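Local coordinates for protein pyruvate kinase (Pyrobaculum aerophilum, PDB 3QTG) that catalyses the last step of glycolysis, interconverting phosphoenolpyruvate plus ADP with pyruvate plus ATP, using a divalent metal cation, at residues R65-I78 with P404-W416. Sequence-based numbering, arbitrary orientation. Where two conformers were deposited one is given.
Sequences RSYEKAKNRPLAVI and PNVRVARSLSIVW
Arg410 reaches from helix 406-412 of the C-terminal alpha/beta domain to Glu68 and Arg65 on helix 54-71 of the TIM barrel, forming an interdomain salt-bridge network. Its grip on the carboxylate is side-on and falls on a single oxygen: Arg410 NE lies 2.7 Å from Glu68 OE2 in a fairly straight bond. Arg410 NH2 comes to the same Glu68 OE2 from above the carboxylate plane, 3.0 Å away and more bent. Glu68 OE2 sits in the guanidinium plane of Arg410, but the carboxylate itself is turned 71° from that plane. Arg65 stacks flat over one face of this guanidinium, planes 16° apart and centres 3.7 Å apart, while Val406 CG2 rests against the opposite face, toward its rim. The Glu68 carboxylate bridges both arginines from the side of the stack, OE2 to Arg410 and OE1 to Arg65 NH1 (2.7 Å), which probably offsets their like charges. A bend at chi2 (-52°) folds Arg65 into this stack; its NH1 also binds Leu75 O, and its NH2 pairs with Asp198. Beside the network, Pro74 CB packs on Ala409 CB, and Ala76, on barrel strand 76-80, sets its CB 3.6 Å from Ile414 CG2. Further along that strand, Ile78, whose side chain lies about 4 Å from that of Arg46, a probable substrate-binding residue, meets Ile414 CD1 through its CD1. Ser413 OG hydrogen-bonds Asp43 O, with Pro74 O also within reach at 3.0 Å from OG.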
loop_
_atom_site.group_PDB
_atom_site.type_symbol
_atom_site.label_atom_id
_atom_site.label_comp_id
_atom_site.label_asym_id
_atom_site.label_seq_id
_atom_site.Cartn_x
_atom_site.Cartn_y
_atom_site.Cartn_z
ATOM N N ARG A 65 3.372 -21.177 -44.135
ATOM C CA ARG A 65 4.369 -22.138 -43.626
ATOM C C ARG A 65 5.657 -22.104 -44.435
ATOM O O ARG A 65 6.746 -22.364 -43.904
ATOM C CB ARG A 65 3.804 -23.561 -43.605
ATOM C CG ARG A 65 2.678 -23.763 -42.594
ATOM C CD ARG A 65 3.071 -23.277 -41.176
ATOM N NE ARG A 65 1.956 -23.489 -40.258
ATOM C CZ ARG A 65 1.715 -22.793 -39.150
ATOM N NH1 ARG A 65 2.508 -21.789 -38.771
ATOM N NH2 ARG A 65 0.659 -23.108 -38.418
ATOM N N SER A 66 5.516 -21.758 -45.709
ATOM C CA SER A 66 6.649 -21.592 -46.610
ATOM C C SER A 66 7.481 -20.375 -46.177
ATOM O O SER A 66 8.704 -20.436 -46.106
ATOM C CB SER A 66 6.142 -21.455 -48.054
ATOM O OG SER A 66 7.193 -21.112 -48.932
ATOM N N TYR A 67 6.793 -19.282 -45.865
ATOM C CA TYR A 67 7.430 -18.059 -45.374
ATOM C C TYR A 67 8.117 -18.314 -44.037
ATOM O O TYR A 67 9.256 -17.892 -43.819
ATOM C CB TYR A 67 6.387 -16.944 -45.220
ATOM C CG TYR A 67 6.889 -15.812 -44.346
ATOM C CD1 TYR A 67 7.604 -14.750 -44.901
ATOM C CD2 TYR A 67 6.679 -15.822 -42.963
ATOM C CE1 TYR A 67 8.076 -13.726 -44.107
ATOM C CE2 TYR A 67 7.157 -14.807 -42.157
ATOM C CZ TYR A 67 7.850 -13.765 -42.732
ATOM O OH TYR A 67 8.347 -12.767 -41.956
ATOM N N GLU A 68 7.395 -18.996 -43.146
ATOM C CA GLU A 68 7.884 -19.356 -41.825
ATOM C C GLU A 68 9.207 -20.123 -41.895
ATOM O O GLU A 68 10.124 -19.846 -41.118
ATOM C CB GLU A 68 6.816 -20.162 -41.083
ATOM C CG GLU A 68 7.349 -21.143 -40.037
ATOM C CD GLU A 68 6.257 -21.635 -39.103
ATOM O OE1 GLU A 68 5.111 -21.110 -39.189
ATOM O OE2 GLU A 68 6.541 -22.544 -38.288
ATOM N N LYS A 69 9.294 -21.066 -42.840
ATOM C CA LYS A 69 10.503 -21.868 -43.061
ATOM C C LYS A 69 11.658 -20.998 -43.557
ATOM O O LYS A 69 12.749 -21.025 -42.990
ATOM C CB LYS A 69 10.224 -23.007 -44.052
ATOM C CG LYS A 69 11.239 -24.156 -44.008
ATOM C CD LYS A 69 10.883 -25.240 -45.036
ATOM C CE LYS A 69 11.906 -26.394 -45.029
ATOM N NZ LYS A 69 11.601 -27.430 -46.086
ATOM N N ALA A 70 11.406 -20.229 -44.613
ATOM C CA ALA A 70 12.401 -19.324 -45.188
ATOM C C ALA A 70 12.963 -18.314 -44.178
ATOM O O ALA A 70 14.181 -18.115 -44.109
ATOM C CB ALA A 70 11.817 -18.597 -46.395
ATOM N N LYS A 71 12.081 -17.682 -43.398
ATOM C CA LYS A 71 12.503 -16.577 -42.523
ATOM C C LYS A 71 12.748 -17.006 -41.079
ATOM O O LYS A 71 13.120 -16.183 -40.224
ATOM C CB LYS A 71 11.508 -15.403 -42.580
ATOM C CG LYS A 71 11.269 -14.822 -43.975
ATOM C CD LYS A 71 12.531 -14.221 -44.581
ATOM C CE LYS A 71 12.191 -13.029 -45.453
ATOM N NZ LYS A 71 13.175 -12.840 -46.561
ATOM N N ASN A 72 12.547 -18.296 -40.816
ATOM C CA ASN A 72 12.662 -18.843 -39.460
ATOM C C ASN A 72 11.793 -18.069 -38.448
ATOM O O ASN A 72 12.245 -17.719 -37.349
ATOM C CB ASN A 72 14.125 -18.862 -39.037
ATOM C CG ASN A 72 14.429 -19.954 -38.046
ATOM O OD1 ASN A 72 14.149 -21.135 -38.287
ATOM N ND2 ASN A 72 15.030 -19.576 -36.929
ATOM N N ARG A 73 10.549 -17.794 -38.842
ATOM C CA ARG A 73 9.608 -17.027 -38.013
ATOM C C ARG A 73 8.329 -17.783 -37.802
ATOM O O ARG A 73 7.482 -17.803 -38.695
ATOM C CB ARG A 73 9.268 -15.681 -38.643
ATOM C CG ARG A 73 10.336 -14.647 -38.474
ATOM C CD ARG A 73 9.847 -13.279 -38.881
ATOM N NE ARG A 73 8.941 -12.731 -37.886
ATOM C CZ ARG A 73 7.689 -12.339 -38.129
ATOM N NH1 ARG A 73 7.155 -12.430 -39.356
ATOM N NH2 ARG A 73 6.965 -11.856 -37.131
ATOM N N PRO A 74 8.169 -18.384 -36.609
ATOM C CA PRO A 74 6.949 -19.109 -36.230
ATOM C C PRO A 74 5.764 -18.156 -36.271
ATOM O O PRO A 74 5.830 -17.063 -35.705
ATOM C CB PRO A 74 7.219 -19.526 -34.777
ATOM C CG PRO A 74 8.731 -19.489 -34.639
ATOM C CD PRO A 74 9.158 -18.351 -35.511
ATOM N N LEU A 75 4.702 -18.551 -36.963
ATOM C CA LEU A 75 3.524 -17.710 -37.089
ATOM C C LEU A 75 2.346 -18.537 -36.665
ATOM O O LEU A 75 2.289 -19.724 -36.953
ATOM C CB LEU A 75 3.338 -17.223 -38.536
ATOM C CG LEU A 75 4.334 -16.214 -39.126
ATOM C CD1 LEU A 75 3.960 -15.892 -40.572
ATOM C CD2 LEU A 75 4.449 -14.918 -38.310
ATOM N N ALA A 76 1.419 -17.921 -35.955
ATOM C CA ALA A 76 0.172 -18.582 -35.592
ATOM C C ALA A 76 -0.785 -18.559 -36.775
ATOM O O ALA A 76 -0.946 -17.523 -37.437
ATOM C CB ALA A 76 -0.475 -17.899 -34.385
ATOM N N VAL A 77 -1.427 -19.699 -37.018
ATOM C CA VAL A 77 -2.560 -19.773 -37.938
ATOM C C VAL A 77 -3.842 -19.941 -37.148
ATOM O O VAL A 77 -3.996 -20.895 -36.373
ATOM C CB VAL A 77 -2.400 -20.934 -38.969
ATOM C CG1 VAL A 77 -3.684 -21.132 -39.785
ATOM C CG2 VAL A 77 -1.234 -20.658 -39.875
ATOM N N ILE A 78 -4.761 -19.001 -37.367
ATOM C CA ILE A 78 -6.076 -18.980 -36.762
ATOM C C ILE A 78 -7.148 -19.250 -37.847
ATOM O O ILE A 78 -7.166 -18.618 -38.910
ATOM C CB ILE A 78 -6.344 -17.591 -36.119
ATOM C CG1 ILE A 78 -5.220 -17.217 -35.140
ATOM C CG2 ILE A 78 -7.727 -17.546 -35.448
ATOM C CD1 ILE A 78 -4.968 -15.713 -35.005
ATOM N N PRO A 404 11.332 -27.101 -27.878
ATOM C CA PRO A 404 11.684 -28.099 -28.922
ATOM C C PRO A 404 10.521 -28.483 -29.850
ATOM O O PRO A 404 10.686 -29.315 -30.744
ATOM C CB PRO A 404 12.137 -29.321 -28.105
ATOM C CG PRO A 404 11.474 -29.158 -26.739
ATOM C CD PRO A 404 10.973 -27.736 -26.592
ATOM N N ASN A 405 9.347 -27.898 -29.617
ATOM C CA ASN A 405 8.154 -28.202 -30.391
ATOM C C ASN A 405 7.788 -26.992 -31.242
ATOM O O ASN A 405 7.523 -25.901 -30.720
ATOM C CB ASN A 405 6.999 -28.593 -29.457
ATOM C CG ASN A 405 5.752 -29.081 -30.205
ATOM O OD1 ASN A 405 5.685 -29.083 -31.445
ATOM N ND2 ASN A 405 4.756 -29.507 -29.444
ATOM N N VAL A 406 7.795 -27.186 -32.556
ATOM C CA VAL A 406 7.483 -26.105 -33.495
ATOM C C VAL A 406 6.025 -25.658 -33.356
ATOM O O VAL A 406 5.721 -24.480 -33.489
ATOM C CB VAL A 406 7.859 -26.485 -34.968
ATOM C CG1 VAL A 406 6.976 -27.605 -35.497
ATOM C CG2 VAL A 406 7.801 -25.259 -35.881
ATOM N N ARG A 407 5.140 -26.599 -33.041
ATOM C CA ARG A 407 3.733 -26.281 -32.809
ATOM C C ARG A 407 3.500 -25.401 -31.558
ATOM O O ARG A 407 2.584 -24.574 -31.536
ATOM C CB ARG A 407 2.885 -27.553 -32.769
ATOM C CG ARG A 407 2.775 -28.218 -34.129
ATOM C CD ARG A 407 2.037 -29.558 -34.065
ATOM N NE ARG A 407 0.588 -29.350 -34.015
ATOM C CZ ARG A 407 -0.329 -30.314 -34.092
ATOM N NH1 ARG A 407 0.028 -31.595 -34.219
ATOM N NH2 ARG A 407 -1.615 -29.994 -34.034
ATOM N N VAL A 408 4.317 -25.593 -30.528
ATOM C CA VAL A 408 4.313 -24.695 -29.362
ATOM C C VAL A 408 4.816 -23.290 -29.743
ATOM O O VAL A 408 4.193 -22.279 -29.393
ATOM C CB VAL A 408 5.127 -25.289 -28.150
ATOM C CG1 VAL A 408 5.190 -24.288 -27.006
ATOM C CG2 VAL A 408 4.495 -26.597 -27.645
ATOM N N ALA A 409 5.913 -23.216 -30.497
ATOM C CA ALA A 409 6.415 -21.914 -30.946
ATOM C C ALA A 409 5.344 -21.098 -31.679
ATOM O O ALA A 409 5.212 -19.900 -31.455
ATOM C CB ALA A 409 7.668 -22.074 -31.820
ATOM N N ARG A 410 4.596 -21.764 -32.558
ATOM C CA ARG A 410 3.533 -21.125 -33.319
ATOM C C ARG A 410 2.393 -20.623 -32.433
ATOM O O ARG A 410 1.827 -19.577 -32.682
ATOM C CB ARG A 410 2.989 -22.108 -34.348
ATOM C CG ARG A 410 3.928 -22.348 -35.523
ATOM C CD ARG A 410 3.534 -23.626 -36.254
ATOM N NE ARG A 410 4.446 -23.930 -37.344
ATOM C CZ ARG A 410 4.438 -25.068 -38.049
ATOM N NH1 ARG A 410 3.555 -26.038 -37.791
ATOM N NH2 ARG A 410 5.327 -25.243 -39.015
ATOM N N SER A 411 2.035 -21.404 -31.423
ATOM C CA SER A 411 0.969 -21.051 -30.511
ATOM C C SER A 411 1.317 -19.745 -29.767
ATOM O O SER A 411 0.477 -18.850 -29.636
ATOM C CB SER A 411 0.785 -22.202 -29.522
ATOM O OG SER A 411 -0.481 -22.170 -28.906
ATOM N N LEU A 412 2.573 -19.630 -29.339
ATOM C CA LEU A 412 3.031 -18.541 -28.461
ATOM C C LEU A 412 3.283 -17.234 -29.220
ATOM O O LEU A 412 3.424 -16.168 -28.629
ATOM C CB LEU A 412 4.302 -18.978 -27.717
ATOM C CG LEU A 412 4.169 -20.236 -26.874
ATOM C CD1 LEU A 412 5.507 -20.545 -26.218
ATOM C CD2 LEU A 412 3.046 -20.090 -25.823
ATOM N N SER A 413 3.293 -17.339 -30.540
ATOM C CA SER A 413 3.505 -16.206 -31.426
ATOM C C SER A 413 2.531 -15.032 -31.226
ATOM O O SER A 413 2.878 -13.878 -31.490
ATOM C CB SER A 413 3.411 -16.703 -32.859
ATOM O OG SER A 413 4.029 -15.758 -33.707
ATOM N N ILE A 414 1.315 -15.336 -30.765
ATOM C CA ILE A 414 0.293 -14.316 -30.546
ATOM C C ILE A 414 -0.016 -14.070 -29.057
ATOM O O ILE A 414 -1.034 -13.472 -28.713
ATOM C CB ILE A 414 -0.997 -14.567 -31.419
ATOM C CG1 ILE A 414 -1.725 -15.873 -31.043
ATOM C CG2 ILE A 414 -0.623 -14.577 -32.915
ATOM C CD1 ILE A 414 -3.208 -15.840 -31.425
ATOM N N VAL A 415 0.876 -14.537 -28.184
ATOM C CA VAL A 415 0.794 -14.261 -26.754
ATOM C C VAL A 415 1.688 -13.040 -26.444
ATOM O O VAL A 415 2.791 -12.912 -26.990
ATOM C CB VAL A 415 1.199 -15.519 -25.900
ATOM C CG1 VAL A 415 1.105 -15.208 -24.389
ATOM C CG2 VAL A 415 0.288 -16.728 -26.226
ATOM N N TRP A 416 1.186 -12.136 -25.615
ATOM C CA TRP A 416 1.914 -10.943 -25.127
ATOM C C TRP A 416 3.415 -11.147 -24.861
ATOM O O TRP A 416 3.796 -12.004 -24.067
ATOM C CB TRP A 416 1.255 -10.448 -23.837
ATOM C CG TRP A 416 2.043 -9.390 -23.106
ATOM C CD1 TRP A 416 3.013 -9.595 -22.149
ATOM C CD2 TRP A 416 1.921 -7.968 -23.252
ATOM N NE1 TRP A 416 3.490 -8.406 -21.704
ATOM C CE2 TRP A 416 2.857 -7.383 -22.361
ATOM C CE3 TRP A 416 1.107 -7.133 -24.042
ATOM C CZ2 TRP A 416 3.017 -5.986 -22.228
ATOM C CZ3 TRP A 416 1.262 -5.720 -23.917
ATOM C CH2 TRP A 416 2.217 -5.173 -23.000
#